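Local atomic coordinates of tryptophane-5-halogenase (Microbispora sp. ATCC PTA-5024, PDB entry 5UAO), a protein that probably uses reduced FAD to chlorinate a peptide tryptophan at C5 during biosynthesis of the lanthipeptide NAI-107. Residues Val117-Trp122 and Met147-Asp152; Thr124-Leu129 and Glu141-Ala146. All coordinates share one frame; numbering follows the deposited sequence.

Contact 1 of 2, residues Val117-Trp122 and Met147-Asp152; sequences VAPFDW and MLMTED
Met-149 reaches from helix 144-151 to Val-117 and Pro-119 of strand 116-119, an apolar helix-on-strand contact at the margin of a mixed sheet, with no hydrogen bond crossing it. The methyl end of the methionine does most of the touching. CG stands anti to the carbonyl carbon (chi1 -67°), which carries the chain toward Pro-119, and a bend at the thioether (chi3 -89°) turns CE in against the strand. There CE meets Val-117 CB at 3.9 Å and passes the backbone of Ala-118, with the Ala-118 C to Met-149 CE distance 3.8 Å. Its nearest neighbour is the proline ring: Pro-119 CB lies 3.3 Å from Met-149 CE, tighter than ordinary van der Waals contact. The valine and methionine side chains run past each other in opposite directions. In this flavin-dependent halogenase, the strand is the outermost one in its sheet within the chain, held by backbone bonds to strand 104-108; the N-to-C directions of segments 117-119 and 147-151 make 131°, their axes 8.9 Å apart at closest approach. Toward the more open margin, Val-117 CG1 comes within 4.2 Å of Thr-150 CG2. Just beyond, the helix ends in a Schellman motif, where Asp-152 takes a positive phi and its N bonds to Met-149 O at 3.0 Å; the Asp-152 carboxylate goes on to Tyr-273.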
ATOM      1  N   VAL A 117      -0.573  -6.005  27.335  1.00 24.96           N
ATOM      2  CA  VAL A 117      -1.856  -6.118  26.653  1.00 24.62           C
ATOM      3  C   VAL A 117      -1.782  -5.387  25.336  1.00 24.24           C
ATOM      4  O   VAL A 117      -1.076  -4.385  25.200  1.00 25.77           O
ATOM      5  CB  VAL A 117      -3.065  -5.593  27.507  1.00 26.67           C
ATOM      6  CG1 VAL A 117      -3.221  -6.431  28.768  1.00 29.69           C
ATOM      7  CG2 VAL A 117      -2.941  -4.136  27.837  1.00 29.36           C
ATOM      8  N   ALA A 118      -2.510  -5.921  24.374  1.00 22.44           N
ATOM      9  CA  ALA A 118      -2.555  -5.444  23.032  1.00 24.90           C
ATOM     10  C   ALA A 118      -4.004  -5.182  22.651  1.00 24.33           C
ATOM     11  O   ALA A 118      -4.725  -6.111  22.285  1.00 25.86           O
ATOM     12  CB  ALA A 118      -1.972  -6.515  22.118  1.00 26.30           C
ATOM     13  N   PRO A 119      -4.389  -3.923  22.603  1.00 26.81           N
ATOM     14  CA  PRO A 119      -5.756  -3.552  22.356  1.00 27.53           C
ATOM     15  C   PRO A 119      -6.059  -3.246  20.881  1.00 27.58           C
ATOM     16  O   PRO A 119      -5.164  -3.028  20.090  1.00 30.19           O
ATOM     17  CB  PRO A 119      -5.903  -2.303  23.233  1.00 28.31           C
ATOM     18  CG  PRO A 119      -4.613  -1.614  23.004  1.00 32.60           C
ATOM     19  CD  PRO A 119      -3.571  -2.724  22.920  1.00 31.50           C
ATOM     20  N   PHE A 120      -7.338  -3.166  20.521  1.00 29.44           N
ATOM     21  CA  PHE A 120      -7.742  -2.848  19.147  1.00 30.70           C
ATOM     22  C   PHE A 120      -7.892  -1.324  18.864  1.00 34.88           C
ATOM     23  O   PHE A 120      -8.106  -0.949  17.711  1.00 39.59           O
ATOM     24  CB  PHE A 120      -9.117  -3.456  18.863  1.00 29.01           C
ATOM     25  CG  PHE A 120      -9.118  -4.943  18.618  1.00 26.35           C
ATOM     26  CD1 PHE A 120      -8.376  -5.503  17.551  1.00 29.25           C
ATOM     27  CD2 PHE A 120      -9.927  -5.777  19.383  1.00 27.78           C
ATOM     28  CE1 PHE A 120      -8.386  -6.892  17.336  1.00 31.82           C
ATOM     29  CE2 PHE A 120     -10.004  -7.148  19.128  1.00 28.22           C
ATOM     30  CZ  PHE A 120      -9.227  -7.718  18.120  1.00 27.31           C
ATOM     31  N   ASP A 121      -7.840  -0.477  19.893  1.00 36.65           N
ATOM     32  CA  ASP A 121      -8.346   0.927  19.793  1.00 39.51           C
ATOM     33  C   ASP A 121      -7.338   2.062  19.617  1.00 47.19           C
ATOM     34  O   ASP A 121      -7.633   3.259  19.895  1.00 51.82           O
ATOM     35  CB  ASP A 121      -9.116   1.274  21.033  1.00 40.73           C
ATOM     36  CG  ASP A 121      -8.225   1.382  22.255  1.00 38.24           C
ATOM     37  OD1 ASP A 121      -7.109   0.802  22.268  1.00 33.94           O
ATOM     38  OD2 ASP A 121      -8.673   2.037  23.215  1.00 37.68           O
ATOM     39  N   TRP A 122      -6.150   1.718  19.191  1.00 42.95           N
ATOM     40  CA  TRP A 122      -5.282   2.733  18.639  1.00 49.69           C
ATOM     41  C   TRP A 122      -6.017   3.762  17.799  1.00 51.67           C
ATOM     42  O   TRP A 122      -6.815   3.390  16.932  1.00 52.28           O
ATOM     43  CB  TRP A 122      -4.345   2.038  17.727  1.00 55.14           C
ATOM     44  CG  TRP A 122      -3.147   1.930  18.337  1.00 64.66           C
ATOM     45  CD1 TRP A 122      -2.734   0.964  19.199  1.00 67.42           C
ATOM     46  CD2 TRP A 122      -2.101   2.875  18.210  1.00 71.50           C
ATOM     47  NE1 TRP A 122      -1.444   1.235  19.588  1.00 80.84           N
ATOM     48  CE2 TRP A 122      -1.029   2.403  18.983  1.00 77.94           C
ATOM     49  CE3 TRP A 122      -1.956   4.066  17.479  1.00 68.57           C
ATOM     50  CZ2 TRP A 122       0.192   3.091  19.064  1.00 84.33           C
ATOM     51  CZ3 TRP A 122      -0.764   4.742  17.546  1.00 79.53           C
ATOM     52  CH2 TRP A 122       0.308   4.256  18.341  1.00 83.59           C
ATOM     53  N   MET A 147      -6.285  -0.008  29.319  1.00 28.18           N
ATOM     54  CA  MET A 147      -6.727   0.155  30.742  1.00 29.88           C
ATOM     55  C   MET A 147      -8.022  -0.630  31.081  1.00 29.20           C
ATOM     56  O   MET A 147      -8.155  -1.209  32.139  1.00 32.26           O
ATOM     57  CB  MET A 147      -6.894   1.627  31.096  1.00 30.41           C
ATOM     58  CG  MET A 147      -5.621   2.449  31.030  1.00 35.99           C
ATOM     59  SD  MET A 147      -5.969   4.207  31.182  1.00 33.00           S
ATOM     60  CE  MET A 147      -4.332   4.893  31.047  1.00 33.16           C
ATOM     61  N   LEU A 148      -8.977  -0.680  30.166  1.00 27.94           N
ATOM     62  CA  LEU A 148     -10.146  -1.546  30.376  1.00 28.98           C
ATOM     63  C   LEU A 148      -9.743  -3.016  30.539  1.00 27.98           C
ATOM     64  O   LEU A 148     -10.142  -3.714  31.493  1.00 25.28           O
ATOM     65  CB  LEU A 148     -11.130  -1.327  29.233  1.00 30.80           C
ATOM     66  CG  LEU A 148     -11.855   0.030  29.293  1.00 32.67           C
ATOM     67  CD1 LEU A 148     -12.267   0.504  27.915  1.00 31.99           C
ATOM     68  CD2 LEU A 148     -13.103  -0.186  30.166  1.00 33.85           C
ATOM     69  N   MET A 149      -8.811  -3.456  29.695  1.00 25.93           N
ATOM     70  CA  MET A 149      -8.325  -4.838  29.841  1.00 28.32           C
ATOM     71  C   MET A 149      -7.656  -5.150  31.195  1.00 27.86           C
ATOM     72  O   MET A 149      -7.952  -6.184  31.818  1.00 27.13           O
ATOM     73  CB  MET A 149      -7.425  -5.206  28.670  1.00 26.49           C
ATOM     74  CG  MET A 149      -8.129  -5.282  27.321  1.00 28.69           C
ATOM     75  SD  MET A 149      -6.969  -5.936  26.043  1.00 34.98           S
ATOM     76  CE  MET A 149      -6.328  -4.518  25.586  1.00 24.59           C
ATOM     77  N   THR A 150      -6.752  -4.293  31.634  1.00 27.97           N
ATOM     78  CA  THR A 150      -6.149  -4.507  32.961  1.00 30.66           C
ATOM     79  C   THR A 150      -7.142  -4.354  34.144  1.00 28.55           C
ATOM     80  O   THR A 150      -6.935  -4.936  35.201  1.00 26.58           O
ATOM     81  CB  THR A 150      -4.883  -3.671  33.222  1.00 31.15           C
ATOM     82  OG1 THR A 150      -5.179  -2.272  33.099  1.00 30.26           O
ATOM     83  CG2 THR A 150      -3.786  -4.062  32.217  1.00 34.52           C
ATOM     84  N   GLU A 151      -8.215  -3.617  33.957  1.00 31.23           N
ATOM     85  CA  GLU A 151      -9.297  -3.574  34.950  1.00 34.35           C
ATOM     86  C   GLU A 151     -10.286  -4.722  34.816  1.00 34.75           C
ATOM     87  O   GLU A 151     -11.135  -4.866  35.687  1.00 34.31           O
ATOM     88  CB  GLU A 151     -10.088  -2.283  34.824  1.00 38.74           C
ATOM     89  CG  GLU A 151      -9.268  -1.025  34.951  1.00 42.20           C
ATOM     90  CD  GLU A 151      -9.099  -0.545  36.384  1.00 50.54           C
ATOM     91  OE1 GLU A 151      -9.783  -1.053  37.307  1.00 45.25           O
ATOM     92  OE2 GLU A 151      -8.280   0.382  36.553  1.00 57.70           O
ATOM     93  N   ASP A 152     -10.204  -5.547  33.760  1.00 31.35           N
ATOM     94  CA  ASP A 152     -11.246  -6.511  33.422  1.00 29.08           C
ATOM     95  C   ASP A 152     -12.642  -5.843  33.395  1.00 30.07           C
ATOM     96  O   ASP A 152     -13.614  -6.374  33.937  1.00 27.83           O
ATOM     97  CB  ASP A 152     -11.252  -7.749  34.364  1.00 32.75           C
ATOM     98  CG  ASP A 152     -10.052  -8.690  34.119  1.00 38.23           C
ATOM     99  OD1 ASP A 152      -9.734  -8.951  32.990  1.00 37.37           O
ATOM    100  OD2 ASP A 152      -9.375  -9.136  35.066  1.00 46.02           O
TER

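Contact 2 of 2, residues Thr124-Leu129 and Glu141-Ala146; sequences TGSVGL and EATLQA
The peptide carbonyl of Ala-142 takes the backbone amides of Val-127 and Gly-128 over one face, while a water donates to it from the other. Val-127 N and Gly-128 N each stand 2.9 Å from Ala-142 O, both well above the carbonyl plane (36° for Val-127 N), their N-H groups aimed fairly straight. The water also bonds to Ser-126 OG, whose stronger partner is Gly-123 N. A second carbonyl, that of Gly-125, accepts from Leu-144 N at 2.9 Å, the donor tilted only 18° from its plane; Thr-143 CA comes alongside as a CH...O contact, 3.2 Å from Gly-125 O. The bonds Val-127 N to Ala-142 O and Leu-144 N to Gly-125 O flank Ser-126 and Thr-143, a non-hydrogen-bonded pair in a single antiparallel bridge. Val-127 CB rests 3.5 Å from Glu-141 O, and Leu-129 CD1 packs on the Ala-142 methyl.

Thr-143 is the N-cap of helix 144-151. With OG1 between its backbone N and carbonyl carbon (chi1 79°), the hydroxyl accepts from Ala-146 N, 3.1 Å from Thr-143 OG1, and also bonds to Asp-121. A valine in its place would probably leave the Ala-146 amide without its cap and the Asp-121 carboxylate without one of its partners. Gly-128 is likewise an N-cap, with backbone angles that would press a side chain against the preceding carbonyl oxygen. The bridge joins the starts of helices 129-136 and 144-151; helix 485-501 covers Val-127 through Trp-488, Ala-492 and Ala-495, and Thr-143 packs on Pro-119 of strand 116-119.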
ATOM      1  N   THR A 124      -8.844   6.365  18.263  1.00 51.08           N
ATOM      2  CA  THR A 124      -9.830   7.025  19.184  1.00 54.36           C
ATOM      3  C   THR A 124      -9.529   6.810  20.672  1.00 49.02           C
ATOM      4  O   THR A 124      -9.756   7.720  21.498  1.00 55.11           O
ATOM      5  CB  THR A 124     -11.308   6.633  18.909  1.00 59.45           C
ATOM      6  OG1 THR A 124     -11.596   6.796  17.513  1.00 63.52           O
ATOM      7  CG2 THR A 124     -12.289   7.485  19.753  1.00 57.12           C
ATOM      8  N   GLY A 125      -9.008   5.621  21.010  1.00 43.71           N
ATOM      9  CA  GLY A 125      -8.604   5.316  22.386  1.00 42.04           C
ATOM     10  C   GLY A 125      -7.174   5.683  22.783  1.00 45.45           C
ATOM     11  O   GLY A 125      -6.764   5.432  23.924  1.00 39.28           O
ATOM     12  N   SER A 126      -6.396   6.258  21.867  1.00 44.50           N
ATOM     13  CA  SER A 126      -4.965   6.478  22.156  1.00 44.35           C
ATOM     14  C   SER A 126      -4.746   7.402  23.356  1.00 41.91           C
ATOM     15  O   SER A 126      -5.427   8.423  23.516  1.00 36.34           O
ATOM     16  CB  SER A 126      -4.213   6.999  20.932  1.00 43.60           C
ATOM     17  OG  SER A 126      -3.855   5.926  20.082  1.00 47.87           O
ATOM     18  N   VAL A 127      -3.806   7.007  24.211  1.00 35.78           N
ATOM     19  CA  VAL A 127      -3.348   7.849  25.342  1.00 37.27           C
ATOM     20  C   VAL A 127      -1.913   8.199  25.057  1.00 37.15           C
ATOM     21  O   VAL A 127      -1.520   9.360  25.155  1.00 38.44           O
ATOM     22  CB  VAL A 127      -3.458   7.130  26.713  1.00 32.96           C
ATOM     23  CG1 VAL A 127      -2.747   7.890  27.819  1.00 30.93           C
ATOM     24  CG2 VAL A 127      -4.913   6.908  27.046  1.00 31.33           C
ATOM     25  N   GLY A 128      -1.127   7.194  24.687  1.00 42.60           N
ATOM     26  CA  GLY A 128       0.187   7.434  24.096  1.00 37.96           C
ATOM     27  C   GLY A 128       1.211   6.434  24.545  1.00 35.86           C
ATOM     28  O   GLY A 128       1.437   6.242  25.742  1.00 32.98           O
ATOM     29  N   LEU A 129       1.868   5.810  23.574  1.00 33.12           N
ATOM     30  CA  LEU A 129       2.755   4.704  23.860  1.00 32.84           C
ATOM     31  C   LEU A 129       4.018   5.144  24.553  1.00 30.00           C
ATOM     32  O   LEU A 129       4.471   4.498  25.477  1.00 30.03           O
ATOM     33  CB  LEU A 129       3.075   4.000  22.558  1.00 35.94           C
ATOM     34  CG  LEU A 129       3.627   2.612  22.421  1.00 42.54           C
ATOM     35  CD1 LEU A 129       3.025   1.624  23.434  1.00 41.19           C
ATOM     36  CD2 LEU A 129       3.344   2.185  20.962  1.00 40.52           C
ATOM     37  N   GLU A 141      -0.743   1.385  29.571  1.00 28.76           N
ATOM     38  CA  GLU A 141      -1.523   2.602  29.587  1.00 29.36           C
ATOM     39  C   GLU A 141      -1.433   3.353  28.277  1.00 33.69           C
ATOM     40  O   GLU A 141      -1.695   4.584  28.234  1.00 29.15           O
ATOM     41  CB  GLU A 141      -1.077   3.495  30.801  1.00 33.61           C
ATOM     42  CG  GLU A 141      -1.478   2.819  32.134  1.00 33.95           C
ATOM     43  CD  GLU A 141      -1.524   3.776  33.329  1.00 41.39           C
ATOM     44  OE1 GLU A 141      -1.141   4.974  33.198  1.00 39.67           O
ATOM     45  OE2 GLU A 141      -1.944   3.327  34.409  1.00 46.72           O
ATOM     46  N   ALA A 142      -1.165   2.604  27.191  1.00 27.12           N
ATOM     47  CA  ALA A 142      -1.036   3.221  25.922  1.00 30.75           C
ATOM     48  C   ALA A 142      -2.364   3.651  25.313  1.00 28.39           C
ATOM     49  O   ALA A 142      -2.370   4.541  24.456  1.00 30.57           O
ATOM     50  CB  ALA A 142      -0.318   2.340  24.942  1.00 33.97           C
ATOM     51  N   THR A 143      -3.451   3.039  25.733  1.00 26.92           N
ATOM     52  CA  THR A 143      -4.770   3.368  25.226  1.00 29.75           C
ATOM     53  C   THR A 143      -5.808   3.109  26.333  1.00 30.74           C
ATOM     54  O   THR A 143      -5.517   2.485  27.353  1.00 28.59           O
ATOM     55  CB  THR A 143      -5.157   2.531  23.958  1.00 32.49           C
ATOM     56  OG1 THR A 143      -5.573   1.216  24.326  1.00 31.03           O
ATOM     57  CG2 THR A 143      -4.036   2.433  22.884  1.00 33.55           C
ATOM     58  N   LEU A 144      -7.038   3.580  26.097  1.00 32.14           N
ATOM     59  CA  LEU A 144      -8.164   3.337  26.999  1.00 28.54           C
ATOM     60  C   LEU A 144      -8.502   1.846  27.059  1.00 29.37           C
ATOM     61  O   LEU A 144      -8.710   1.354  28.127  1.00 25.62           O
ATOM     62  CB  LEU A 144      -9.393   4.154  26.541  1.00 32.68           C
ATOM     63  CG  LEU A 144     -10.737   4.070  27.324  1.00 37.07           C
ATOM     64  CD1 LEU A 144     -10.556   4.398  28.781  1.00 37.28           C
ATOM     65  CD2 LEU A 144     -11.843   4.960  26.737  1.00 40.19           C
ATOM     66  N   GLN A 145      -8.528   1.132  25.911  1.00 26.43           N
ATOM     67  CA  GLN A 145      -8.849  -0.271  25.944  1.00 27.65           C
ATOM     68  C   GLN A 145      -7.784  -1.049  26.692  1.00 26.74           C
ATOM     69  O   GLN A 145      -8.073  -2.074  27.346  1.00 25.52           O
ATOM     70  CB  GLN A 145      -9.015  -0.849  24.546  1.00 31.11           C
ATOM     71  CG  GLN A 145     -10.395  -0.776  23.970  1.00 32.49           C
ATOM     72  CD  GLN A 145     -10.488  -1.491  22.622  1.00 31.62           C
ATOM     73  OE1 GLN A 145      -9.471  -1.721  21.932  1.00 31.74           O
ATOM     74  NE2 GLN A 145     -11.720  -1.794  22.216  1.00 33.35           N
ATOM     75  N   ALA A 146      -6.544  -0.574  26.626  1.00 26.66           N
ATOM     76  CA  ALA A 146      -5.482  -1.250  27.406  1.00 26.56           C
ATOM     77  C   ALA A 146      -5.786  -1.165  28.870  1.00 29.07           C
ATOM     78  O   ALA A 146      -5.570  -2.143  29.593  1.00 26.80           O
ATOM     79  CB  ALA A 146      -4.110  -0.697  27.121  1.00 26.22           C
TER
HETATM   80  O   HOH W   1      -1.356   4.670  21.414  1.00 58.33           O

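From the N terminus the chain leaves strand 116-119, runs through the loop 120-128, makes helix 129-136, and returns along helix 144-151. Contact 2 closes the shorter loop, 124-129 with 141-146, where that helix begins; contact 1 closes the wider one, 117-122 with 147-152, toward its end, so contact 2 lies nested inside the loop that contact 1 closes. Their centres lie about 8 Å apart. Asp-121, in the first segment of contact 1, fastens the two: besides its Thr-143 bond, its OD2 probably bonds to Gln-145 N. Together the contacts bind one helix to the border strand of its mixed sheet and to the N-terminal end of helix 129-136.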